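Local atomic coordinates of molybdopterin-guanine dinucleotide biosynthesis protein B (mobB) (Archaeoglobus fulgidus, PDB entry 2F1R), a protein that probably binds GTP and is thought to take part in the biosynthesis of the molybdenum cofactor. Residues A[143-146]-A[147-150]; A[115-118]-A[119-122]. One frame throughout, in Å; residues are numbered along the deposited sequence.

In the fold
Both contacts are local turns that follow strands of one parallel sheet, about 15 Å apart between centres. Contact 1 leads from strand 143-144 into helix 149-160 and lies at the surface; contact 2 forms a 3-10 turn between strands 111-114 and 129-133 and is partly buried, with two buried valines. In each, a glutamate bends back to a backbone N-H three residues earlier while its own N-H bonds to that residue's carbonyl. Charge pairs accompany contact 1, whereas contact 2 adds apolar packing and a bond to Thr10. The two meet where Arg146 NH2 packs 3.1 Å from Val115 O.

Contact 1 (A[143-146]-A[147-150]); sequences WFRR and DEVE
A type I beta turn from Arg145 to Glu148 carries the chain from strand 143-144, the outermost of the sheet within this chain, to helix 149-160, and Glu148, at the N-cap position, ties it twice. Its backbone N donates to Arg145 O at 3.1 Å. Its side chain binds the same residue: Glu148 OE1 accepts from Arg145 N at 2.8 Å through the anti lone pair, in a nearly straight bond of 165°. The glutamate can span the turn because CG lies beside its own backbone N (chi1 -71°) and the chain runs extended from there. On its way to Arg145 N, Glu148 OE1 also passes 3.3 Å from Phe144 CA and meets the Phe144 ring at its edge, near the ring plane. The other oxygen, OE2, forms a salt bridge with Arg151 in the first turn of the helix, so both carboxylate oxygens have partners.

Asp147 reaches back toward the Arg145 side chain, its OD1 3.5 Å from Arg145 CB, while Asp147 OD2 lies 3.4 Å from Arg145 NE. The two planes are almost perpendicular (88°) and no N-H points at the oxygen, which makes this salt bridge an attraction of charges alone. Arg146 turns its side chain elsewhere, toward Val133 and a long, weak ion pair with Asp135. Overlapping the end of the beta turn, a weak bond from Val149 N to Asp147 O closes an inverse gamma turn centred on Glu148. The whole is a tight strand-to-helix connection in the alpha/beta architecture of P-loop NTPases.

Contact 2 (A[115-118]-A[119-122]); sequences VKKP and EEVE
Glu120 OE1 collects backbone N-H groups from the residues just before the 3-10 turn. Lys117 N donates to it at 3.2 Å in an almost straight line (176°), arriving from above the carboxylate plane, and Lys116 N adds a weak, bent bond at 3.0 Å. A hydrogen bond with Thr10 OG1 is the third hold on this oxygen. The carboxylate gets there with CG beside the backbone N (chi1 -60°) and the chain extended beyond it, which lays the aliphatic part of Glu120 along the Lys117 carbonyl and the Val115 side chain. Its second oxygen, OE2, runs beside the Lys117 chain, yet Lys117 NZ stays 4.1 Å from Glu120 OE2, too far for a salt bridge. With an alanine here, the N-H groups of Lys116 and Lys117 and the Thr10 hydroxyl are likely to lose this acceptor, leaving the start of the turn freer to shift.

The next layer fixes the backbone that presents these groups. Glu120 N bonds to Lys117 O, and Val121 N to Pro118 O at 3.1 Å, two successive links of 3-10 type. Glu119, meanwhile, folds back outside the turn: its OE1 lies 3.2 Å from both Lys117 CB and Pro118 CD, a contact with carbon rather than with the lysine charge. On the inner side Val115 CG2 meets Val121 CG2 at 3.9 Å.

Further out, Val121 packs on Ile129 and Val132 of strand 129-133, Pro118 touches Glu136 and Val138, and Val115, bonded through its backbone to Val133, rests on Thr10, within the probable P-loop. The turn thus follows strand 111-114 and lies against its sheet neighbour, strand 129-133.

Contact 1 (A[143-146]-A[147-150])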
loop_
_atom_site.group_PDB
_atom_site.type_symbol
_atom_site.label_atom_id
_atom_site.label_comp_id
_atom_site.label_asym_id
_atom_site.label_seq_id
_atom_site.Cartn_x
_atom_site.Cartn_y
_atom_site.Cartn_z
ATOM N N TRP A 143 -23.140 6.705 -25.311
ATOM C CA TRP A 143 -23.278 5.254 -25.307
ATOM C C TRP A 143 -22.157 4.597 -26.082
ATOM O O TRP A 143 -21.826 5.035 -27.163
ATOM C CB TRP A 143 -24.664 4.823 -25.854
ATOM C CG TRP A 143 -24.719 3.348 -26.220
ATOM C CD1 TRP A 143 -24.587 2.267 -25.354
ATOM C CD2 TRP A 143 -24.902 2.781 -27.530
ATOM N NE1 TRP A 143 -24.655 1.095 -26.058
ATOM C CE2 TRP A 143 -24.857 1.373 -27.387
ATOM C CE3 TRP A 143 -25.085 3.329 -28.808
ATOM C CZ2 TRP A 143 -24.995 0.490 -28.480
ATOM C CZ3 TRP A 143 -25.213 2.460 -29.897
ATOM C CH2 TRP A 143 -25.176 1.036 -29.713
ATOM N N PHE A 144 -21.568 3.559 -25.507
ATOM C CA PHE A 144 -20.588 2.703 -26.166
ATOM C C PHE A 144 -21.013 1.256 -25.940
ATOM O O PHE A 144 -21.687 0.934 -24.961
ATOM C CB PHE A 144 -19.183 2.895 -25.528
ATOM C CG PHE A 144 -18.666 4.309 -25.601
ATOM C CD1 PHE A 144 -18.067 4.799 -26.776
ATOM C CD2 PHE A 144 -18.813 5.156 -24.527
ATOM C CE1 PHE A 144 -17.628 6.127 -26.870
ATOM C CE2 PHE A 144 -18.368 6.463 -24.610
ATOM C CZ PHE A 144 -17.782 6.956 -25.781
ATOM N N ARG A 145 -20.628 0.397 -26.854
ATOM C CA ARG A 145 -20.719 -1.048 -26.642
ATOM C C ARG A 145 -19.540 -1.552 -25.807
ATOM O O ARG A 145 -18.516 -0.916 -25.774
ATOM C CB ARG A 145 -20.752 -1.763 -27.995
ATOM C CG ARG A 145 -21.931 -1.380 -28.874
ATOM C CD ARG A 145 -21.767 -1.868 -30.300
ATOM N NE ARG A 145 -21.546 -3.305 -30.383
ATOM C CZ ARG A 145 -21.833 -4.044 -31.457
ATOM N NH1 ARG A 145 -22.389 -3.470 -32.539
ATOM N NH2 ARG A 145 -21.594 -5.361 -31.451
ATOM N N ARG A 146 -19.690 -2.710 -25.161
ATOM C CA ARG A 146 -18.645 -3.344 -24.291
ATOM C C ARG A 146 -17.254 -3.421 -24.939
ATOM O O ARG A 146 -16.238 -3.216 -24.284
ATOM C CB ARG A 146 -19.097 -4.769 -23.875
ATOM C CG ARG A 146 -19.477 -5.044 -22.385
ATOM C CD ARG A 146 -20.628 -4.169 -21.678
ATOM N NE ARG A 146 -22.003 -4.317 -22.175
ATOM C CZ ARG A 146 -22.879 -5.296 -21.880
ATOM N NH1 ARG A 146 -22.559 -6.292 -21.048
ATOM N NH2 ARG A 146 -24.094 -5.279 -22.442
ATOM N N ASP A 147 -17.236 -3.668 -26.245
ATOM C CA ASP A 147 -16.045 -3.916 -27.045
ATOM C C ASP A 147 -15.250 -2.679 -27.471
ATOM O O ASP A 147 -14.163 -2.789 -28.032
ATOM C CB ASP A 147 -16.483 -4.679 -28.325
ATOM C CG ASP A 147 -17.992 -4.427 -28.723
ATOM O OD1 ASP A 147 -18.929 -4.765 -27.921
ATOM O OD2 ASP A 147 -18.252 -3.934 -29.875
ATOM N N GLU A 148 -15.800 -1.495 -27.256
ATOM C CA GLU A 148 -15.238 -0.306 -27.886
ATOM C C GLU A 148 -14.192 0.356 -26.952
ATOM O O GLU A 148 -14.240 1.561 -26.664
ATOM C CB GLU A 148 -16.373 0.670 -28.241
ATOM C CG GLU A 148 -17.290 0.254 -29.405
ATOM C CD GLU A 148 -18.272 1.372 -29.756
ATOM O OE1 GLU A 148 -19.249 1.567 -29.016
ATOM O OE2 GLU A 148 -18.080 2.069 -30.763
ATOM N N VAL A 149 -13.243 -0.450 -26.498
ATOM C CA VAL A 149 -12.371 -0.060 -25.393
ATOM C C VAL A 149 -11.517 1.125 -25.732
ATOM O O VAL A 149 -11.317 1.996 -24.879
ATOM C CB VAL A 149 -11.519 -1.251 -24.852
ATOM C CG1 VAL A 149 -12.408 -2.472 -24.568
ATOM C CG2 VAL A 149 -10.363 -1.615 -25.794
ATOM N N GLU A 150 -11.032 1.182 -26.974
ATOM C CA GLU A 150 -10.273 2.351 -27.437
ATOM C C GLU A 150 -11.105 3.640 -27.447
ATOM O O GLU A 150 -10.578 4.744 -27.134
ATOM C CB GLU A 150 -9.654 2.108 -28.829
ATOM C CG GLU A 150 -8.497 1.096 -28.844
ATOM C CD GLU A 150 -8.907 -0.331 -29.266
ATOM O OE1 GLU A 150 -7.998 -1.184 -29.460
ATOM O OE2 GLU A 150 -10.125 -0.614 -29.404
#

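Contact 2 (A[115-118]-A[119-122])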
loop_
_atom_site.group_PDB
_atom_site.type_symbol
_atom_site.label_atom_id
_atom_site.label_comp_id
_atom_site.label_asym_id
_atom_site.label_seq_id
_atom_site.Cartn_x
_atom_site.Cartn_y
_atom_site.Cartn_z
ATOM N N VAL A 115 -23.582 -1.950 -17.931
ATOM C CA VAL A 115 -24.717 -2.818 -17.646
ATOM C C VAL A 115 -25.013 -3.774 -18.800
ATOM O O VAL A 115 -24.609 -3.559 -19.936
ATOM C CB VAL A 115 -25.991 -2.028 -17.304
ATOM C CG1 VAL A 115 -25.843 -1.362 -15.936
ATOM C CG2 VAL A 115 -26.344 -0.989 -18.397
ATOM N N LYS A 116 -25.690 -4.858 -18.458
ATOM C CA LYS A 116 -26.232 -5.779 -19.436
ATOM C C LYS A 116 -27.529 -5.280 -20.101
ATOM O O LYS A 116 -27.708 -5.357 -21.315
ATOM C CB LYS A 116 -26.523 -7.130 -18.746
ATOM C CG LYS A 116 -26.864 -8.220 -19.805
ATOM C CD LYS A 116 -25.600 -8.793 -20.490
ATOM C CE LYS A 116 -25.950 -10.038 -21.279
ATOM N NZ LYS A 116 -27.259 -10.448 -20.682
ATOM N N LYS A 117 -28.440 -4.782 -19.297
ATOM C CA LYS A 117 -29.757 -4.340 -19.764
ATOM C C LYS A 117 -29.857 -2.859 -19.564
ATOM O O LYS A 117 -29.446 -2.365 -18.517
ATOM C CB LYS A 117 -30.851 -4.988 -18.904
ATOM C CG LYS A 117 -30.737 -6.484 -18.713
ATOM C CD LYS A 117 -31.699 -6.907 -17.603
ATOM C CE LYS A 117 -31.490 -8.373 -17.225
ATOM N NZ LYS A 117 -30.162 -8.935 -17.723
ATOM N N PRO A 118 -30.473 -2.138 -20.508
ATOM C CA PRO A 118 -30.564 -0.653 -20.404
ATOM C C PRO A 118 -31.285 -0.125 -19.134
ATOM O O PRO A 118 -30.872 0.887 -18.579
ATOM C CB PRO A 118 -31.336 -0.234 -21.665
ATOM C CG PRO A 118 -31.395 -1.462 -22.542
ATOM C CD PRO A 118 -31.194 -2.673 -21.684
ATOM N N GLU A 119 -32.299 -0.838 -18.649
ATOM C CA GLU A 119 -33.098 -0.437 -17.480
ATOM C C GLU A 119 -32.327 -0.510 -16.143
ATOM O O GLU A 119 -32.746 0.137 -15.173
ATOM C CB GLU A 119 -34.390 -1.269 -17.389
ATOM C CG GLU A 119 -34.158 -2.843 -17.195
ATOM C CD GLU A 119 -34.204 -3.676 -18.511
ATOM O OE1 GLU A 119 -33.530 -3.346 -19.527
ATOM O OE2 GLU A 119 -34.928 -4.684 -18.522
ATOM N N GLU A 120 -31.212 -1.263 -16.100
ATOM C CA GLU A 120 -30.302 -1.257 -14.939
ATOM C C GLU A 120 -29.623 0.109 -14.717
ATOM O O GLU A 120 -29.142 0.378 -13.636
ATOM C CB GLU A 120 -29.207 -2.332 -15.072
ATOM C CG GLU A 120 -29.735 -3.778 -15.190
ATOM C CD GLU A 120 -28.670 -4.847 -15.524
ATOM O OE1 GLU A 120 -27.667 -4.648 -16.219
ATOM O OE2 GLU A 120 -28.868 -5.982 -15.122
ATOM N N VAL A 121 -29.587 0.960 -15.745
ATOM C CA VAL A 121 -28.945 2.307 -15.645
ATOM C C VAL A 121 -29.545 3.127 -14.505
ATOM O O VAL A 121 -28.824 3.862 -13.815
ATOM C CB VAL A 121 -29.028 3.138 -16.983
ATOM C CG1 VAL A 121 -28.430 4.602 -16.778
ATOM C CG2 VAL A 121 -28.292 2.422 -18.110
ATOM N N GLU A 122 -30.850 2.921 -14.258
ATOM C CA GLU A 122 -31.606 3.720 -13.285
ATOM C C GLU A 122 -31.098 3.578 -11.860
ATOM O O GLU A 122 -31.393 4.390 -11.023
ATOM C CB GLU A 122 -33.111 3.402 -13.363
ATOM C CG GLU A 122 -33.809 3.970 -14.614
ATOM C CD GLU A 122 -33.650 5.493 -14.728
ATOM O OE1 GLU A 122 -34.103 6.221 -13.806
ATOM O OE2 GLU A 122 -33.038 5.961 -15.731
#